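Local coordinates for Two-component system response regulator/GGDEF domain protein (Aeromonas salmonicida, PDB 3LUF) that probably makes cyclic di-GMP from two GTP under two-component control, the part here being its paired receiver domains without the GGDEF domain, at residues D224-P229 with Q236-H241; A162-H167 with R189-R194; M141-K146 with Q228-E233. All blocks are in the same frame, centred on the assembly; numbering follows the deposited sequence.

In the fold
All three contacts lie in the second receiver domain, one of two domains in the chain that each carry a five-stranded parallel sheet with strand order 2-1-3-4-5. Contact 1 and contact 3 are neighbours, their centres about 9 Å apart: they share Q228 and P229 and both use helix 232-248, and V239 packs on L144 where they touch. Contact 2, its centre about 21 Å from that of contact 1 and about 23 Å from that of contact 3, joins helices 157-166 and 184-194; along the chain it falls inside the loop that contact 3 closes and is complete before contact 1 begins. All three reach the second subunit, contact 1 with salt bridges, while contact 3 also borders the first receiver domain.

Contact 1 of 3, residues D224-P229 with Q236-H241; sequences DFLNQP and QCRVSH
L226 and R238 face each other with CA atoms 7.6 Å apart, where strand 224-228 and the helix segment 236-241 run almost antiparallel, their axes 9.7 Å apart and their directions differing by 170°. The main event is the buried salt bridge between D224 and R238. R238 NE donates to D224 OD2 over 2.7 Å with an N-H...O angle of 158°; the oxygen sits at the edge of the guanidinium, close to its plane, while the arginine comes in on the syn side of the carboxylate and somewhat out of its plane. The two planes are steeply inclined, and a single bond, NE to OD2, joins the pair. The other oxygen, D224 OD1, turns back to accept the amide F225 N at 2.8 Å, and that bond helps fix the rotation of the carboxylate. R238 reaches the acid by folding: CD swings round at chi2, -91°, instead of running on straight, and a second bend at chi3 follows. The folded chain lies over the strand, with R238 CD 3.5 Å from F225 O and R238 CG 4.1 Å from L226 CD1, the leucine adding an apolar wall to the charged pair. Both charges have further partners in the second subunit: R238 NH1 bridges to D224 OD1 of that subunit, and D224 OD1 to NH2 of its R238. Two aspartates and two arginines are thus interleaved in the buried interface, which would probably favour their charged states. H241 NE2 adds a bond to N223 O of the second subunit. With the last strand, the last helix and helix 213-219 facing the partner chain, this is the alpha4-beta5-alpha5 dimer surface known from many response-regulator receiver domains.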
loop_
_atom_site.group_PDB
_atom_site.type_symbol
_atom_site.label_atom_id
_atom_site.label_comp_id
_atom_site.label_asym_id
_atom_site.label_seq_id
_atom_site.Cartn_x
_atom_site.Cartn_y
_atom_site.Cartn_z
ATOM N N ASP B 224 -1.941 7.138 1.384
ATOM C CA ASP B 224 -1.266 6.388 0.330
ATOM C C ASP B 224 -1.176 7.226 -0.927
ATOM O O ASP B 224 -1.760 8.330 -1.021
ATOM C CB ASP B 224 -2.099 5.114 0.038
ATOM C CG ASP B 224 -1.251 3.943 -0.449
ATOM O OD1 ASP B 224 -0.069 4.133 -0.847
ATOM O OD2 ASP B 224 -1.806 2.820 -0.471
ATOM N N PHE B 225 -0.445 6.699 -1.901
ATOM C CA PHE B 225 -0.275 7.375 -3.195
ATOM C C PHE B 225 -0.470 6.379 -4.319
ATOM O O PHE B 225 -0.299 5.170 -4.122
ATOM C CB PHE B 225 1.138 7.970 -3.298
ATOM C CG PHE B 225 2.219 6.924 -3.437
ATOM C CD1 PHE B 225 2.713 6.600 -4.693
ATOM C CD2 PHE B 225 2.697 6.245 -2.326
ATOM C CE1 PHE B 225 3.695 5.624 -4.835
ATOM C CE2 PHE B 225 3.679 5.236 -2.460
ATOM C CZ PHE B 225 4.172 4.952 -3.739
ATOM N N LEU B 226 -0.790 6.891 -5.495
ATOM C CA LEU B 226 -0.907 6.049 -6.675
ATOM C C LEU B 226 -0.520 6.925 -7.846
ATOM O O LEU B 226 -1.124 7.982 -8.076
ATOM C CB LEU B 226 -2.341 5.518 -6.792
ATOM C CG LEU B 226 -2.706 4.729 -8.046
ATOM C CD1 LEU B 226 -1.827 3.521 -8.112
ATOM C CD2 LEU B 226 -4.200 4.355 -7.953
ATOM N N ASN B 227 0.541 6.540 -8.550
ATOM C CA ASN B 227 1.035 7.368 -9.632
ATOM C C ASN B 227 0.386 7.001 -10.967
ATOM O O ASN B 227 0.176 5.828 -11.257
ATOM C CB ASN B 227 2.571 7.335 -9.693
ATOM C CG ASN B 227 3.219 7.941 -8.439
ATOM O OD1 ASN B 227 2.709 8.929 -7.855
ATOM N ND2 ASN B 227 4.344 7.359 -8.020
ATOM N N GLN B 228 0.013 8.016 -11.747
ATOM C CA GLN B 228 -0.569 7.807 -13.083
ATOM C C GLN B 228 0.551 7.810 -14.125
ATOM O O GLN B 228 1.536 8.524 -13.956
ATOM C CB GLN B 228 -1.524 8.953 -13.432
ATOM C CG GLN B 228 -2.926 8.872 -12.866
ATOM C CD GLN B 228 -3.779 10.075 -13.271
ATOM O OE1 GLN B 228 -3.247 11.103 -13.722
ATOM N NE2 GLN B 228 -5.112 9.954 -13.116
ATOM N N PRO B 229 0.432 6.997 -15.198
ATOM C CA PRO B 229 -0.570 5.952 -15.458
ATOM C C PRO B 229 -0.475 4.744 -14.517
ATOM O O PRO B 229 0.623 4.384 -14.103
ATOM C CB PRO B 229 -0.243 5.485 -16.897
ATOM C CG PRO B 229 1.213 5.856 -17.105
ATOM C CD PRO B 229 1.341 7.185 -16.349
ATOM N N GLN B 236 -6.873 -1.597 -7.807
ATOM C CA GLN B 236 -7.504 -2.566 -6.916
ATOM C C GLN B 236 -6.668 -2.895 -5.699
ATOM O O GLN B 236 -7.192 -2.899 -4.603
ATOM C CB GLN B 236 -7.867 -3.858 -7.651
ATOM C CG GLN B 236 -8.387 -4.965 -6.724
ATOM C CD GLN B 236 -9.019 -6.129 -7.509
ATOM O OE1 GLN B 236 -10.200 -6.448 -7.335
ATOM N NE2 GLN B 236 -8.248 -6.713 -8.415
ATOM N N CYS B 237 -5.368 -3.172 -5.896
ATOM C CA CYS B 237 -4.466 -3.516 -4.792
ATOM C C CYS B 237 -4.405 -2.369 -3.781
ATOM O O CYS B 237 -4.515 -2.595 -2.580
ATOM C CB CYS B 237 -3.058 -3.782 -5.342
ATOM S SG CYS B 237 -1.821 -4.103 -4.136
ATOM N N ARG B 238 -4.235 -1.147 -4.275
ATOM C CA ARG B 238 -4.120 -0.004 -3.342
ATOM C C ARG B 238 -5.409 0.230 -2.540
ATOM O O ARG B 238 -5.371 0.526 -1.321
ATOM C CB ARG B 238 -3.808 1.273 -4.123
ATOM C CG ARG B 238 -2.445 1.263 -4.756
ATOM C CD ARG B 238 -1.366 1.870 -3.824
ATOM N NE ARG B 238 -1.249 1.224 -2.520
ATOM C CZ ARG B 238 -0.644 0.056 -2.293
ATOM N NH1 ARG B 238 -0.132 -0.640 -3.307
ATOM N NH2 ARG B 238 -0.588 -0.434 -1.055
ATOM N N VAL B 239 -6.528 0.147 -3.255
ATOM C CA VAL B 239 -7.822 0.356 -2.641
ATOM C C VAL B 239 -8.040 -0.721 -1.605
ATOM O O VAL B 239 -8.345 -0.404 -0.456
ATOM C CB VAL B 239 -8.951 0.444 -3.665
ATOM C CG1 VAL B 239 -10.334 0.292 -2.956
ATOM C CG2 VAL B 239 -8.865 1.756 -4.410
ATOM N N SER B 240 -7.790 -1.990 -1.961
ATOM C CA SER B 240 -7.991 -3.058 -0.977
ATOM C C SER B 240 -7.131 -2.867 0.265
ATOM O O SER B 240 -7.616 -3.001 1.395
ATOM C CB SER B 240 -7.725 -4.439 -1.593
ATOM O OG SER B 240 -8.661 -4.602 -2.621
ATOM N N HIS B 241 -5.850 -2.505 0.073
ATOM C CA HIS B 241 -4.952 -2.297 1.213
ATOM C C HIS B 241 -5.448 -1.186 2.149
ATOM O O HIS B 241 -5.362 -1.335 3.379
ATOM C CB HIS B 241 -3.518 -1.977 0.773
ATOM C CG HIS B 241 -2.684 -3.176 0.434
ATOM N ND1 HIS B 241 -2.249 -4.067 1.388
ATOM C CD2 HIS B 241 -2.156 -3.596 -0.742
ATOM C CE1 HIS B 241 -1.504 -5.001 0.809
ATOM N NE2 HIS B 241 -1.449 -4.745 -0.486
#

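Contact 2 of 3, residues A162-H167 with R189-R194. Unlike the reference sequence in segment 162-167: A162 (reference Thr), H167 (reference Asn).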
loop_
_atom_site.group_PDB
_atom_site.type_symbol
_atom_site.label_atom_id
_atom_site.label_comp_id
_atom_site.label_asym_id
_atom_site.label_seq_id
_atom_site.Cartn_x
_atom_site.Cartn_y
_atom_site.Cartn_z
ATOM N N ALA B 162 -18.919 18.922 -1.067
ATOM C CA ALA B 162 -20.381 18.858 -1.000
ATOM C C ALA B 162 -20.873 17.424 -0.883
ATOM O O ALA B 162 -21.750 17.125 -0.084
ATOM C CB ALA B 162 -20.989 19.546 -2.255
ATOM N N THR B 163 -20.268 16.548 -1.681
ATOM C CA THR B 163 -20.575 15.119 -1.692
ATOM C C THR B 163 -20.284 14.463 -0.346
ATOM O O THR B 163 -21.096 13.715 0.184
ATOM C CB THR B 163 -19.883 14.433 -2.896
ATOM O OG1 THR B 163 -20.462 14.963 -4.078
ATOM C CG2 THR B 163 -20.112 12.920 -2.906
ATOM N N LEU B 164 -19.123 14.775 0.226
ATOM C CA LEU B 164 -18.752 14.261 1.548
ATOM C C LEU B 164 -19.724 14.705 2.635
ATOM O O LEU B 164 -20.080 13.915 3.538
ATOM C CB LEU B 164 -17.319 14.656 1.900
ATOM C CG LEU B 164 -16.258 13.905 1.077
ATOM C CD1 LEU B 164 -14.840 14.583 1.176
ATOM C CD2 LEU B 164 -16.137 12.419 1.460
ATOM N N GLU B 165 -20.176 15.964 2.536
ATOM C CA GLU B 165 -21.167 16.489 3.479
ATOM C C GLU B 165 -22.445 15.683 3.374
ATOM O O GLU B 165 -23.020 15.303 4.387
ATOM C CB GLU B 165 -21.541 17.942 3.183
ATOM C CG GLU B 165 -20.544 18.972 3.587
ATOM C CD GLU B 165 -20.233 18.971 5.068
ATOM O OE1 GLU B 165 -19.053 19.136 5.377
ATOM O OE2 GLU B 165 -21.133 18.789 5.916
ATOM N N GLN B 166 -22.866 15.417 2.140
ATOM C CA GLN B 166 -24.133 14.727 1.873
ATOM C C GLN B 166 -24.076 13.215 2.116
ATOM O O GLN B 166 -25.099 12.566 2.371
ATOM C CB GLN B 166 -24.609 15.045 0.458
ATOM C CG GLN B 166 -25.063 16.523 0.254
ATOM C CD GLN B 166 -26.236 16.970 1.191
ATOM O OE1 GLN B 166 -27.214 16.239 1.381
ATOM N NE2 GLN B 166 -26.133 18.180 1.744
ATOM N N HIS B 167 -22.861 12.667 2.095
ATOM C CA HIS B 167 -22.654 11.224 2.258
ATOM C C HIS B 167 -21.558 10.876 3.273
ATOM O O HIS B 167 -20.452 10.461 2.882
ATOM C CB HIS B 167 -22.348 10.598 0.895
ATOM C CG HIS B 167 -23.439 10.797 -0.099
ATOM N ND1 HIS B 167 -24.613 10.075 -0.057
ATOM C CD2 HIS B 167 -23.562 11.667 -1.133
ATOM C CE1 HIS B 167 -25.411 10.482 -1.030
ATOM N NE2 HIS B 167 -24.798 11.442 -1.702
ATOM N N ARG B 189 -5.404 18.881 2.359
ATOM C CA ARG B 189 -5.226 19.736 3.549
ATOM C C ARG B 189 -6.574 20.097 4.215
ATOM O O ARG B 189 -6.683 20.003 5.440
ATOM C CB ARG B 189 -4.424 21.009 3.218
ATOM C CG ARG B 189 -2.984 20.761 2.760
ATOM C CD ARG B 189 -2.084 22.048 2.904
ATOM N NE ARG B 189 -2.706 23.207 2.261
ATOM C CZ ARG B 189 -2.661 23.466 0.954
ATOM N NH1 ARG B 189 -1.995 22.656 0.112
ATOM N NH2 ARG B 189 -3.294 24.537 0.483
HETATM N N MSE B 190 -7.593 20.481 3.428
HETATM C CA MSE B 190 -8.895 20.805 3.977
HETATM C C MSE B 190 -9.511 19.608 4.704
HETATM O O MSE B 190 -10.073 19.729 5.808
HETATM C CB MSE B 190 -9.833 21.303 2.865
HETATM C CG MSE B 190 -9.428 22.682 2.399
HETATM SE SE MSE B 190 -10.785 23.334 1.158
HETATM C CE MSE B 190 -12.281 23.375 2.317
ATOM N N LEU B 191 -9.424 18.439 4.060
ATOM C CA LEU B 191 -10.022 17.241 4.601
ATOM C C LEU B 191 -9.359 16.880 5.924
ATOM O O LEU B 191 -10.019 16.509 6.901
ATOM C CB LEU B 191 -9.944 16.055 3.588
ATOM C CG LEU B 191 -10.830 16.245 2.351
ATOM C CD1 LEU B 191 -10.669 15.031 1.421
ATOM C CD2 LEU B 191 -12.316 16.420 2.722
ATOM N N ARG B 192 -8.039 16.963 5.948
ATOM C CA ARG B 192 -7.312 16.515 7.141
ATOM C C ARG B 192 -7.442 17.499 8.293
ATOM O O ARG B 192 -7.174 17.125 9.435
ATOM C CB ARG B 192 -5.852 16.294 6.818
ATOM C CG ARG B 192 -5.558 14.960 6.173
ATOM C CD ARG B 192 -5.596 13.799 7.167
ATOM N NE ARG B 192 -5.520 12.535 6.410
ATOM C CZ ARG B 192 -6.574 11.783 6.078
ATOM N NH1 ARG B 192 -7.790 12.135 6.466
ATOM N NH2 ARG B 192 -6.406 10.667 5.374
ATOM N N GLU B 193 -7.850 18.738 8.015
ATOM C CA GLU B 193 -8.188 19.642 9.136
ATOM C C GLU B 193 -9.418 19.193 9.934
ATOM O O GLU B 193 -9.565 19.574 11.112
ATOM C CB GLU B 193 -8.392 21.071 8.614
ATOM C CG GLU B 193 -7.090 21.705 8.117
ATOM C CD GLU B 193 -7.207 23.208 7.997
ATOM O OE1 GLU B 193 -8.116 23.655 7.302
ATOM O OE2 GLU B 193 -6.361 23.933 8.581
ATOM N N ARG B 194 -10.253 18.357 9.305
ATOM C CA ARG B 194 -11.476 17.802 9.914
ATOM C C ARG B 194 -11.383 16.310 10.244
ATOM O O ARG B 194 -11.927 15.865 11.267
ATOM C CB ARG B 194 -12.689 17.981 8.985
ATOM C CG ARG B 194 -13.172 19.347 8.764
ATOM C CD ARG B 194 -14.443 19.292 7.896
ATOM N NE ARG B 194 -15.676 19.124 8.660
ATOM C CZ ARG B 194 -16.871 18.956 8.095
ATOM N NH1 ARG B 194 -16.978 18.861 6.773
ATOM N NH2 ARG B 194 -17.959 18.832 8.850
#
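L164 and L191 form the closest backbone pairing of segments 162-167 and 189-194, with 9.7 Å between their CA atoms, so the two segments meet through their side chains. The two leucines cross at about a right angle, and their methyls touch: L164 CD1 stands 3.5 Å from L191 CD2, tighter than a usual van der Waals contact. L161 packs on L191 as well, and I170 and L128 on L164, so the pair belongs to the apolar layer between helices and sheet. At the outer rim, E165 and R194 reach over the leucines to form a salt bridge. R194 NH1 meets E165 OE1 at 2.5 Å, a spacing short enough for its exact value to be doubtful, with an N-H...O angle of 154°. Carboxylate and guanidinium are nearly coplanar, and NH1 lies almost in line with the CD-OE1 bond. A bend at chi2 of E165, -59°, carries the carboxylate toward the arginine. Both residues are exposed and also touch a crystal neighbour. A leucine contact roofed by a surface ion pair here joins alpha2 to alpha3, consecutive crossover helices on one face of the receiver domain's alternating beta-alpha fold.

Contact 3 of 3, residues M141-K146 with Q228-E233; sequences MAQLRK and QPFEPE
The loop after the last strand of the receiver fold, with the first turn of its last helix, receives the side chain of Q143 from the end of helix 134-145. The backbones come nearest at Q143 and P232, 6.4 Å between CA atoms. Q143 stretches out beyond CG, crosses P232 obliquely and brings the NE2 end of its amide to the proline ring: Q143 NE2 is 3.2 Å from P232 CG and 3.7 Å from P232 CD. The first of these is close for an N-to-CH2 approach, so which end of the amide is N and which O is best taken with caution. As modelled, Q143 OE1 comes to the edge of the F230 ring, 3.8 Å from CE1 and near the ring plane, with amide and ring planes 47° apart. This oxygen is buried and has no hydrogen-bond partner in the model. F230 takes the crowded position, chi1 57°, which swings its ring toward Q143 and L235. E231 sits at the N-cap position, its backbone N hydrogen-bonded to E234 OE2. From the first receiver domain, R89 packs on P232 and bridges to E233, while K146 NZ holds V97 O and L98 O. The cis peptide Q228-P229 lies where receiver domains typically carry a Lys-Pro one, glutamine replacing lysine, and the contact ties the C-terminal end of alpha1 (helix 134-145) to the beta5-alpha5 loop beside the neighbouring domain.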
loop_
_atom_site.group_PDB
_atom_site.type_symbol
_atom_site.label_atom_id
_atom_site.label_comp_id
_atom_site.label_asym_id
_atom_site.label_seq_id
_atom_site.Cartn_x
_atom_site.Cartn_y
_atom_site.Cartn_z
HETATM N N MSE B 141 -13.914 5.181 -11.826
HETATM C CA MSE B 141 -15.222 4.790 -11.293
HETATM C C MSE B 141 -15.634 3.413 -11.775
HETATM O O MSE B 141 -16.061 2.589 -10.982
HETATM C CB MSE B 141 -16.298 5.816 -11.632
HETATM C CG MSE B 141 -16.196 7.057 -10.764
HETATM SE SE MSE B 141 -17.535 8.254 -11.482
HETATM C CE MSE B 141 -19.048 7.147 -10.984
ATOM N N ALA B 142 -15.448 3.148 -13.067
ATOM C CA ALA B 142 -15.810 1.830 -13.603
ATOM C C ALA B 142 -14.968 0.712 -12.975
ATOM O O ALA B 142 -15.508 -0.359 -12.638
ATOM C CB ALA B 142 -15.696 1.809 -15.134
ATOM N N GLN B 143 -13.674 0.979 -12.792
ATOM C CA GLN B 143 -12.749 0.019 -12.181
ATOM C C GLN B 143 -13.202 -0.248 -10.735
ATOM O O GLN B 143 -13.252 -1.373 -10.301
ATOM C CB GLN B 143 -11.307 0.538 -12.238
ATOM C CG GLN B 143 -10.646 0.456 -13.643
ATOM C CD GLN B 143 -9.345 1.277 -13.805
ATOM O OE1 GLN B 143 -9.073 2.227 -13.064
ATOM N NE2 GLN B 143 -8.569 0.934 -14.827
ATOM N N LEU B 144 -13.540 0.802 -9.984
ATOM C CA LEU B 144 -13.989 0.601 -8.607
ATOM C C LEU B 144 -15.343 -0.098 -8.498
ATOM O O LEU B 144 -15.591 -0.852 -7.555
ATOM C CB LEU B 144 -14.007 1.943 -7.849
ATOM C CG LEU B 144 -12.662 2.669 -7.765
ATOM C CD1 LEU B 144 -12.847 4.088 -7.264
ATOM C CD2 LEU B 144 -11.684 1.957 -6.839
ATOM N N ARG B 145 -16.226 0.142 -9.469
ATOM C CA ARG B 145 -17.530 -0.527 -9.495
ATOM C C ARG B 145 -17.367 -2.040 -9.767
ATOM O O ARG B 145 -18.187 -2.834 -9.301
ATOM C CB ARG B 145 -18.495 0.130 -10.478
ATOM C CG ARG B 145 -18.995 1.457 -9.960
ATOM C CD ARG B 145 -20.031 2.138 -10.830
ATOM N NE ARG B 145 -20.592 3.232 -10.033
ATOM C CZ ARG B 145 -21.167 4.317 -10.527
ATOM N NH1 ARG B 145 -21.276 4.483 -11.850
ATOM N NH2 ARG B 145 -21.625 5.240 -9.695
ATOM N N LYS B 146 -16.282 -2.414 -10.441
ATOM C CA LYS B 146 -15.922 -3.844 -10.640
ATOM C C LYS B 146 -15.240 -4.458 -9.412
ATOM O O LYS B 146 -14.886 -5.637 -9.398
ATOM C CB LYS B 146 -14.965 -3.995 -11.794
ATOM C CG LYS B 146 -15.584 -3.741 -13.152
ATOM C CD LYS B 146 -14.970 -4.652 -14.179
ATOM C CE LYS B 146 -13.487 -4.395 -14.281
ATOM N NZ LYS B 146 -12.817 -5.540 -14.957
ATOM N N GLN B 228 0.013 8.016 -11.747
ATOM C CA GLN B 228 -0.569 7.807 -13.083
ATOM C C GLN B 228 0.551 7.810 -14.125
ATOM O O GLN B 228 1.536 8.524 -13.956
ATOM C CB GLN B 228 -1.524 8.953 -13.432
ATOM C CG GLN B 228 -2.926 8.872 -12.866
ATOM C CD GLN B 228 -3.779 10.075 -13.271
ATOM O OE1 GLN B 228 -3.247 11.103 -13.722
ATOM N NE2 GLN B 228 -5.112 9.954 -13.116
ATOM N N PRO B 229 0.432 6.997 -15.198
ATOM C CA PRO B 229 -0.570 5.952 -15.458
ATOM C C PRO B 229 -0.475 4.744 -14.517
ATOM O O PRO B 229 0.623 4.384 -14.103
ATOM C CB PRO B 229 -0.243 5.485 -16.897
ATOM C CG PRO B 229 1.213 5.856 -17.105
ATOM C CD PRO B 229 1.341 7.185 -16.349
ATOM N N PHE B 230 -1.622 4.145 -14.197
ATOM C CA PHE B 230 -1.696 2.891 -13.431
ATOM C C PHE B 230 -2.658 1.902 -14.085
ATOM O O PHE B 230 -3.587 2.299 -14.826
ATOM C CB PHE B 230 -2.108 3.141 -11.959
ATOM C CG PHE B 230 -3.429 3.877 -11.812
ATOM C CD1 PHE B 230 -4.645 3.180 -11.873
ATOM C CD2 PHE B 230 -3.451 5.255 -11.630
ATOM C CE1 PHE B 230 -5.856 3.855 -11.750
ATOM C CE2 PHE B 230 -4.656 5.944 -11.527
ATOM C CZ PHE B 230 -5.859 5.241 -11.592
ATOM N N GLU B 231 -2.439 0.614 -13.794
ATOM C CA GLU B 231 -3.287 -0.472 -14.263
ATOM C C GLU B 231 -4.413 -0.752 -13.263
ATOM O O GLU B 231 -4.258 -0.451 -12.064
ATOM C CB GLU B 231 -2.429 -1.719 -14.443
ATOM C CG GLU B 231 -1.284 -1.513 -15.456
ATOM C CD GLU B 231 -1.784 -1.363 -16.898
ATOM O OE1 GLU B 231 -2.722 -2.089 -17.312
ATOM O OE2 GLU B 231 -1.233 -0.500 -17.611
ATOM N N PRO B 232 -5.528 -1.348 -13.721
ATOM C CA PRO B 232 -6.656 -1.694 -12.842
ATOM C C PRO B 232 -6.275 -2.512 -11.629
ATOM O O PRO B 232 -6.808 -2.278 -10.526
ATOM C CB PRO B 232 -7.572 -2.526 -13.763
ATOM C CG PRO B 232 -7.272 -2.027 -15.103
ATOM C CD PRO B 232 -5.850 -1.623 -15.143
ATOM N N GLU B 233 -5.365 -3.476 -11.814
ATOM C CA GLU B 233 -4.933 -4.339 -10.717
ATOM C C GLU B 233 -4.140 -3.546 -9.678
ATOM O O GLU B 233 -4.179 -3.901 -8.512
ATOM C CB GLU B 233 -4.096 -5.561 -11.190
ATOM C CG GLU B 233 -4.851 -6.564 -12.154
ATOM C CD GLU B 233 -4.833 -6.145 -13.642
ATOM O OE1 GLU B 233 -4.525 -4.977 -13.963
ATOM O OE2 GLU B 233 -5.154 -7.000 -14.506
#